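Local coordinates for putative acetyltransferase (Staphylococcus aureus subsp. aureus Mu50, PDB 3H4Q), which is a putative acetyltransferase of the GNAT family, probably moving an acetyl group from acetyl-CoA to a substrate not yet identified, at residues A151-V163 with P178-K187. Residues are numbered along the deposited sequence; the frame is centred on the assembly and turned at random.
Sequences AQGLFAKFGFHKV and PFYAYYKNLK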
ATOM      1  N   ALA A 151       7.213   2.108  -9.907  1.00 49.05           N
ATOM      2  CA  ALA A 151       7.308   2.701  -8.571  1.00 49.40           C
ATOM      3  C   ALA A 151       8.221   1.884  -7.629  1.00 48.03           C
ATOM      4  O   ALA A 151       8.367   2.218  -6.435  1.00 45.78           O
ATOM      5  CB  ALA A 151       5.912   2.816  -7.954  1.00 47.40           C
ATOM      6  N   GLN A 152       8.833   0.819  -8.144  1.00 47.16           N
ATOM      7  CA  GLN A 152       9.653  -0.054  -7.295  1.00 48.70           C
ATOM      8  C   GLN A 152      10.743   0.682  -6.500  1.00 47.22           C
ATOM      9  O   GLN A 152      11.133   0.209  -5.416  1.00 43.13           O
ATOM     10  CB  GLN A 152      10.221  -1.233  -8.101  1.00 49.57           C
ATOM     11  CG  GLN A 152       9.154  -2.316  -8.376  1.00 55.76           C
ATOM     12  N   GLY A 153      11.206   1.831  -7.027  1.00 45.11           N
ATOM     13  CA  GLY A 153      12.162   2.688  -6.334  1.00 42.99           C
ATOM     14  C   GLY A 153      11.734   3.066  -4.920  1.00 42.97           C
ATOM     15  O   GLY A 153      12.580   3.255  -4.050  1.00 44.28           O
ATOM     16  N   LEU A 154      10.431   3.132  -4.663  1.00 41.92           N
ATOM     17  CA  LEU A 154       9.957   3.499  -3.342  1.00 43.94           C
ATOM     18  C   LEU A 154      10.363   2.511  -2.256  1.00 45.85           C
ATOM     19  O   LEU A 154      10.456   2.893  -1.081  1.00 47.07           O
ATOM     20  CB  LEU A 154       8.439   3.673  -3.341  1.00 43.78           C
ATOM     21  CG  LEU A 154       7.839   4.781  -4.228  1.00 48.01           C
ATOM     22  CD1 LEU A 154       6.317   4.865  -3.974  1.00 40.50           C
ATOM     23  CD2 LEU A 154       8.493   6.143  -3.968  1.00 37.76           C
ATOM     24  N   PHE A 155      10.587   1.247  -2.621  1.00 45.35           N
ATOM     25  CA  PHE A 155      11.034   0.258  -1.637  1.00 44.76           C
ATOM     26  C   PHE A 155      12.359   0.732  -1.084  1.00 42.95           C
ATOM     27  O   PHE A 155      12.569   0.746   0.136  1.00 44.14           O
ATOM     28  CB  PHE A 155      11.170  -1.160  -2.232  1.00 44.24           C
ATOM     29  CG  PHE A 155       9.839  -1.796  -2.619  1.00 44.45           C
ATOM     30  CD1 PHE A 155       8.835  -1.953  -1.683  1.00 40.52           C
ATOM     31  CD2 PHE A 155       9.619  -2.263  -3.911  1.00 43.40           C
ATOM     32  CE1 PHE A 155       7.635  -2.522  -2.035  1.00 49.85           C
ATOM     33  CE2 PHE A 155       8.429  -2.854  -4.263  1.00 42.35           C
ATOM     34  CZ  PHE A 155       7.434  -2.978  -3.341  1.00 48.54           C
ATOM     35  N   ALA A 156      13.232   1.138  -1.995  1.00 39.43           N
ATOM     36  CA  ALA A 156      14.516   1.689  -1.644  1.00 41.20           C
ATOM     37  C   ALA A 156      14.314   2.976  -0.829  1.00 43.99           C
ATOM     38  O   ALA A 156      14.818   3.083   0.286  1.00 42.39           O
ATOM     39  CB  ALA A 156      15.329   1.975  -2.907  1.00 38.01           C
ATOM     40  N   LYS A 157      13.530   3.917  -1.364  1.00 47.37           N
ATOM     41  CA  LYS A 157      13.330   5.209  -0.714  1.00 48.34           C
ATOM     42  C   LYS A 157      12.992   5.030   0.739  1.00 47.26           C
ATOM     43  O   LYS A 157      13.546   5.721   1.576  1.00 45.87           O
ATOM     44  CB  LYS A 157      12.238   6.060  -1.388  1.00 50.01           C
ATOM     45  CG  LYS A 157      12.120   7.480  -0.781  1.00 49.76           C
ATOM     46  CD  LYS A 157      11.226   8.439  -1.599  1.00 49.81           C
ATOM     47  N   PHE A 158      12.124   4.073   1.047  1.00 48.34           N
ATOM     48  CA  PHE A 158      11.680   3.883   2.426  1.00 48.30           C
ATOM     49  C   PHE A 158      12.445   2.874   3.266  1.00 47.73           C
ATOM     50  O   PHE A 158      12.000   2.509   4.353  1.00 47.79           O
ATOM     51  CB  PHE A 158      10.197   3.605   2.433  1.00 50.25           C
ATOM     52  CG  PHE A 158       9.395   4.781   1.984  1.00 57.32           C
ATOM     53  CD1 PHE A 158       9.143   5.832   2.873  1.00 60.29           C
ATOM     54  CD2 PHE A 158       8.911   4.864   0.679  1.00 55.60           C
ATOM     55  CE1 PHE A 158       8.413   6.942   2.472  1.00 64.93           C
ATOM     56  CE2 PHE A 158       8.185   5.955   0.260  1.00 57.16           C
ATOM     57  CZ  PHE A 158       7.931   7.007   1.155  1.00 62.97           C
ATOM     58  N   GLY A 159      13.610   2.454   2.788  1.00 45.66           N
ATOM     59  CA  GLY A 159      14.448   1.568   3.551  1.00 45.60           C
ATOM     60  C   GLY A 159      13.961   0.152   3.793  1.00 47.02           C
ATOM     61  O   GLY A 159      14.275  -0.424   4.842  1.00 47.85           O
ATOM     62  N   PHE A 160      13.215  -0.425   2.845  1.00 47.19           N
ATOM     63  CA  PHE A 160      12.816  -1.835   2.969  1.00 46.72           C
ATOM     64  C   PHE A 160      13.938  -2.727   2.515  1.00 48.80           C
ATOM     65  O   PHE A 160      14.770  -2.332   1.682  1.00 48.29           O
ATOM     66  CB  PHE A 160      11.574  -2.153   2.165  1.00 46.82           C
ATOM     67  CG  PHE A 160      10.311  -1.684   2.810  1.00 42.30           C
ATOM     68  CD1 PHE A 160       9.962  -0.348   2.781  1.00 49.27           C
ATOM     69  CD2 PHE A 160       9.473  -2.574   3.428  1.00 38.58           C
ATOM     70  CE1 PHE A 160       8.800   0.087   3.374  1.00 51.18           C
ATOM     71  CE2 PHE A 160       8.312  -2.154   4.014  1.00 36.52           C
ATOM     72  CZ  PHE A 160       7.970  -0.824   3.991  1.00 48.09           C
ATOM     73  N   HIS A 161      13.954  -3.938   3.065  1.00 50.55           N
ATOM     74  CA  HIS A 161      14.983  -4.931   2.760  1.00 50.53           C
ATOM     75  C   HIS A 161      14.325  -6.157   2.162  1.00 51.22           C
ATOM     76  O   HIS A 161      13.292  -6.593   2.652  1.00 51.07           O
ATOM     77  CB  HIS A 161      15.727  -5.305   4.043  1.00 50.12           C
ATOM     78  CG  HIS A 161      16.540  -4.182   4.607  1.00 53.59           C
ATOM     79  ND1 HIS A 161      15.982  -3.149   5.328  1.00 59.43           N
ATOM     80  CD2 HIS A 161      17.865  -3.919   4.539  1.00 55.16           C
ATOM     81  CE1 HIS A 161      16.930  -2.299   5.684  1.00 56.86           C
ATOM     82  NE2 HIS A 161      18.082  -2.743   5.217  1.00 54.38           N
ATOM     83  N   LYS A 162      14.908  -6.680   1.089  1.00 53.09           N
ATOM     84  CA  LYS A 162      14.413  -7.883   0.425  1.00 55.70           C
ATOM     85  C   LYS A 162      14.645  -9.131   1.255  1.00 58.56           C
ATOM     86  O   LYS A 162      15.560  -9.172   2.074  1.00 59.79           O
ATOM     87  CB  LYS A 162      15.173  -8.120  -0.877  1.00 56.38           C
ATOM     88  CG  LYS A 162      14.961  -7.087  -1.927  1.00 58.81           C
ATOM     89  CD  LYS A 162      15.776  -7.412  -3.167  1.00 53.62           C
ATOM     90  CE  LYS A 162      15.424  -6.432  -4.249  1.00 55.65           C
ATOM     91  NZ  LYS A 162      15.727  -5.037  -3.810  1.00 54.93           N
ATOM     92  N   VAL A 163      13.841 -10.161   0.996  1.00 60.75           N
ATOM     93  CA  VAL A 163      13.995 -11.473   1.642  1.00 61.89           C
ATOM     94  C   VAL A 163      13.697 -12.571   0.627  1.00 62.64           C
ATOM     95  O   VAL A 163      12.941 -12.347  -0.324  1.00 63.76           O
ATOM     96  CB  VAL A 163      13.065 -11.631   2.856  1.00 62.28           C
ATOM     97  CG1 VAL A 163      13.475 -10.680   3.958  1.00 63.17           C
ATOM     98  CG2 VAL A 163      11.611 -11.384   2.463  1.00 64.63           C
ATOM     99  N   PRO A 178      10.917 -12.141 -11.404  1.00 61.29           N
ATOM    100  CA  PRO A 178      11.587 -11.970 -10.124  1.00 59.77           C
ATOM    101  C   PRO A 178      10.763 -11.093  -9.212  1.00 56.83           C
ATOM    102  O   PRO A 178      10.525  -9.932  -9.530  1.00 56.56           O
ATOM    103  CB  PRO A 178      12.882 -11.250 -10.504  1.00 60.57           C
ATOM    104  CG  PRO A 178      12.512 -10.438 -11.729  1.00 63.85           C
ATOM    105  CD  PRO A 178      11.236 -11.037 -12.324  1.00 62.72           C
ATOM    106  N   PHE A 179      10.330 -11.653  -8.090  1.00 54.26           N
ATOM    107  CA  PHE A 179       9.516 -10.937  -7.120  1.00 51.74           C
ATOM    108  C   PHE A 179      10.155 -11.099  -5.756  1.00 47.59           C
ATOM    109  O   PHE A 179      10.844 -12.079  -5.497  1.00 44.16           O
ATOM    110  CB  PHE A 179       8.073 -11.466  -7.119  1.00 54.29           C
ATOM    111  CG  PHE A 179       7.930 -12.868  -6.587  1.00 53.91           C
ATOM    112  CD1 PHE A 179       8.247 -13.963  -7.377  1.00 59.71           C
ATOM    113  CD2 PHE A 179       7.453 -13.090  -5.303  1.00 59.69           C
ATOM    114  CE1 PHE A 179       8.118 -15.263  -6.894  1.00 61.50           C
ATOM    115  CE2 PHE A 179       7.313 -14.388  -4.811  1.00 62.77           C
ATOM    116  CZ  PHE A 179       7.647 -15.476  -5.611  1.00 61.77           C
ATOM    117  N   TYR A 180       9.922 -10.132  -4.879  1.00 44.90           N
ATOM    118  CA  TYR A 180      10.520 -10.167  -3.560  1.00 43.29           C
ATOM    119  C   TYR A 180       9.523  -9.763  -2.499  1.00 42.91           C
ATOM    120  O   TYR A 180       8.555  -9.043  -2.759  1.00 44.16           O
ATOM    121  CB  TYR A 180      11.721  -9.203  -3.476  1.00 42.06           C
ATOM    122  CG  TYR A 180      12.736  -9.340  -4.596  1.00 40.06           C
ATOM    123  CD1 TYR A 180      13.739 -10.292  -4.542  1.00 31.73           C
ATOM    124  CD2 TYR A 180      12.690  -8.497  -5.707  1.00 39.07           C
ATOM    125  CE1 TYR A 180      14.651 -10.414  -5.566  1.00 31.85           C
ATOM    126  CE2 TYR A 180      13.598  -8.618  -6.739  1.00 33.06           C
ATOM    127  CZ  TYR A 180      14.574  -9.571  -6.665  1.00 32.71           C
ATOM    128  OH  TYR A 180      15.492  -9.679  -7.689  1.00 41.45           O
ATOM    129  N   ALA A 181       9.787 -10.244  -1.294  1.00 43.13           N
ATOM    130  CA  ALA A 181       9.045  -9.857  -0.122  1.00 43.25           C
ATOM    131  C   ALA A 181      10.002  -8.902   0.536  1.00 43.31           C
ATOM    132  O   ALA A 181      11.218  -9.051   0.405  1.00 41.85           O
ATOM    133  CB  ALA A 181       8.787 -11.036   0.765  1.00 44.05           C
ATOM    134  N   TYR A 182       9.455  -7.922   1.238  1.00 45.25           N
ATOM    135  CA  TYR A 182      10.249  -6.916   1.910  1.00 45.80           C
ATOM    136  C   TYR A 182       9.805  -6.710   3.354  1.00 46.99           C
ATOM    137  O   TYR A 182       8.628  -6.911   3.695  1.00 44.27           O
ATOM    138  CB  TYR A 182      10.032  -5.569   1.236  1.00 46.08           C
ATOM    139  CG  TYR A 182      10.607  -5.385  -0.140  1.00 45.22           C
ATOM    140  CD1 TYR A 182       9.874  -5.715  -1.274  1.00 43.72           C
ATOM    141  CD2 TYR A 182      11.848  -4.795  -0.311  1.00 42.58           C
ATOM    142  CE1 TYR A 182      10.382  -5.504  -2.534  1.00 45.49           C
ATOM    143  CE2 TYR A 182      12.374  -4.587  -1.574  1.00 47.24           C
ATOM    144  CZ  TYR A 182      11.636  -4.940  -2.678  1.00 46.39           C
ATOM    145  OH  TYR A 182      12.157  -4.724  -3.924  1.00 46.90           O
ATOM    146  N   TYR A 183      10.747  -6.279   4.191  1.00 47.97           N
ATOM    147  CA  TYR A 183      10.428  -5.887   5.550  1.00 49.23           C
ATOM    148  C   TYR A 183      11.148  -4.593   5.856  1.00 49.72           C
ATOM    149  O   TYR A 183      12.155  -4.263   5.239  1.00 50.33           O
ATOM    150  CB  TYR A 183      10.837  -6.953   6.576  1.00 50.62           C
ATOM    151  CG  TYR A 183      12.328  -7.091   6.749  1.00 49.72           C
ATOM    152  CD1 TYR A 183      13.026  -6.286   7.645  1.00 50.74           C
ATOM    153  CD2 TYR A 183      13.035  -8.015   6.016  1.00 48.47           C
ATOM    154  CE1 TYR A 183      14.395  -6.400   7.792  1.00 50.54           C
ATOM    155  CE2 TYR A 183      14.405  -8.138   6.153  1.00 51.24           C
ATOM    156  CZ  TYR A 183      15.081  -7.329   7.044  1.00 50.62           C
ATOM    157  OH  TYR A 183      16.446  -7.459   7.180  1.00 54.81           O
ATOM    158  N   LYS A 184      10.607  -3.868   6.820  1.00 53.51           N
ATOM    159  CA  LYS A 184      11.222  -2.655   7.334  1.00 55.92           C
ATOM    160  C   LYS A 184      11.170  -2.737   8.847  1.00 57.23           C
ATOM    161  O   LYS A 184      10.100  -2.968   9.417  1.00 58.25           O
ATOM    162  CB  LYS A 184      10.498  -1.388   6.883  1.00 55.87           C
ATOM    163  CG  LYS A 184      11.147  -0.148   7.478  1.00 56.28           C
ATOM    164  CD  LYS A 184      10.579   1.172   7.006  1.00 57.75           C
ATOM    165  CE  LYS A 184      11.567   2.294   7.387  1.00 61.19           C
ATOM    166  NZ  LYS A 184      11.150   3.635   6.886  1.00 69.97           N
ATOM    167  N   ASN A 185      12.328  -2.575   9.482  1.00 59.01           N
ATOM    168  CA  ASN A 185      12.424  -2.538  10.929  1.00 59.59           C
ATOM    169  C   ASN A 185      12.212  -1.079  11.304  1.00 60.36           C
ATOM    170  O   ASN A 185      13.018  -0.219  10.942  1.00 59.07           O
ATOM    171  CB  ASN A 185      13.799  -3.025  11.392  1.00 59.83           C
ATOM    172  CG  ASN A 185      13.918  -3.131  12.910  1.00 63.44           C
ATOM    173  OD1 ASN A 185      12.917  -3.195  13.623  1.00 75.11           O
ATOM    174  ND2 ASN A 185      15.148  -3.169  13.405  1.00 58.49           N
ATOM    175  N   LEU A 186      11.127  -0.797  12.024  1.00 61.55           N
ATOM    176  CA  LEU A 186      10.805   0.566  12.446  1.00 63.05           C
ATOM    177  C   LEU A 186      11.570   1.030  13.709  1.00 63.99           C
ATOM    178  O   LEU A 186      11.063   1.859  14.456  1.00 65.25           O
ATOM    179  CB  LEU A 186       9.287   0.680  12.673  1.00 62.77           C
ATOM    180  CG  LEU A 186       8.351   0.354  11.493  1.00 59.25           C
ATOM    181  CD1 LEU A 186       6.909   0.417  11.918  1.00 52.65           C
ATOM    182  CD2 LEU A 186       8.586   1.304  10.330  1.00 60.04           C
ATOM    183  N   LYS A 187      12.782   0.525  13.944  1.00 64.72           N
ATOM    184  CA  LYS A 187      13.551   0.921  15.125  1.00 66.94           C
ATOM    185  C   LYS A 187      15.047   0.706  14.920  1.00 66.61           C
ATOM    186  O   LYS A 187      15.604   1.134  13.909  1.00 67.08           O
ATOM    187  CB  LYS A 187      13.061   0.149  16.356  1.00 68.41           C
ATOM    188  CG  LYS A 187      13.277  -1.357  16.282  1.00 70.97           C
ATOM    189  CD  LYS A 187      12.530  -2.104  17.386  1.00 70.56           C
ATOM    190  CE  LYS A 187      12.901  -3.592  17.398  1.00 75.00           C
ATOM    191  NZ  LYS A 187      12.611  -4.286  16.102  1.00 77.81           N
TER
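His161 and Tyr183 form a hydrogen-bonded antiparallel pair, His161 N to Tyr183 O 2.8 Å and Tyr183 N to His161 O 3.0 Å, followed by the non-hydrogen-bonded pair Lys162 with Tyr182 and by Val163 N bonding to Ala181 O. This is the C-terminal end of the GNAT fold: strand 181-185 lies between strand 139-143 and the short outermost strand 161-162. Helix 153-157 ends in a Schellman motif with Gly159 as C-prime residue, and the chain turns from there into the edge strand. On the sheet face carrying Tyr182, the phenol ring stacks face to face on Phe155, centroids 4.0 Å apart and planes at 14°, joining helix to sheet. Phe160 CB packs against Tyr182 CD2, while the Phe160 ring takes Lys184 CB over its centre. Lys162 runs beside Tyr182 and lays CE across one face of Tyr180. On the other sheet face His161 CB sits over the Tyr183 ring, off-centre, 3.7 Å from Tyr183 CZ; Val163 CG1 meets the same ring at its edge. With CG anti to the backbone N (chi1 178°) and the chain extended beyond, Lys184 reaches the helix end, where NZ donates to Phe158 O at 2.9 Å, tilted 33° from the carbonyl plane.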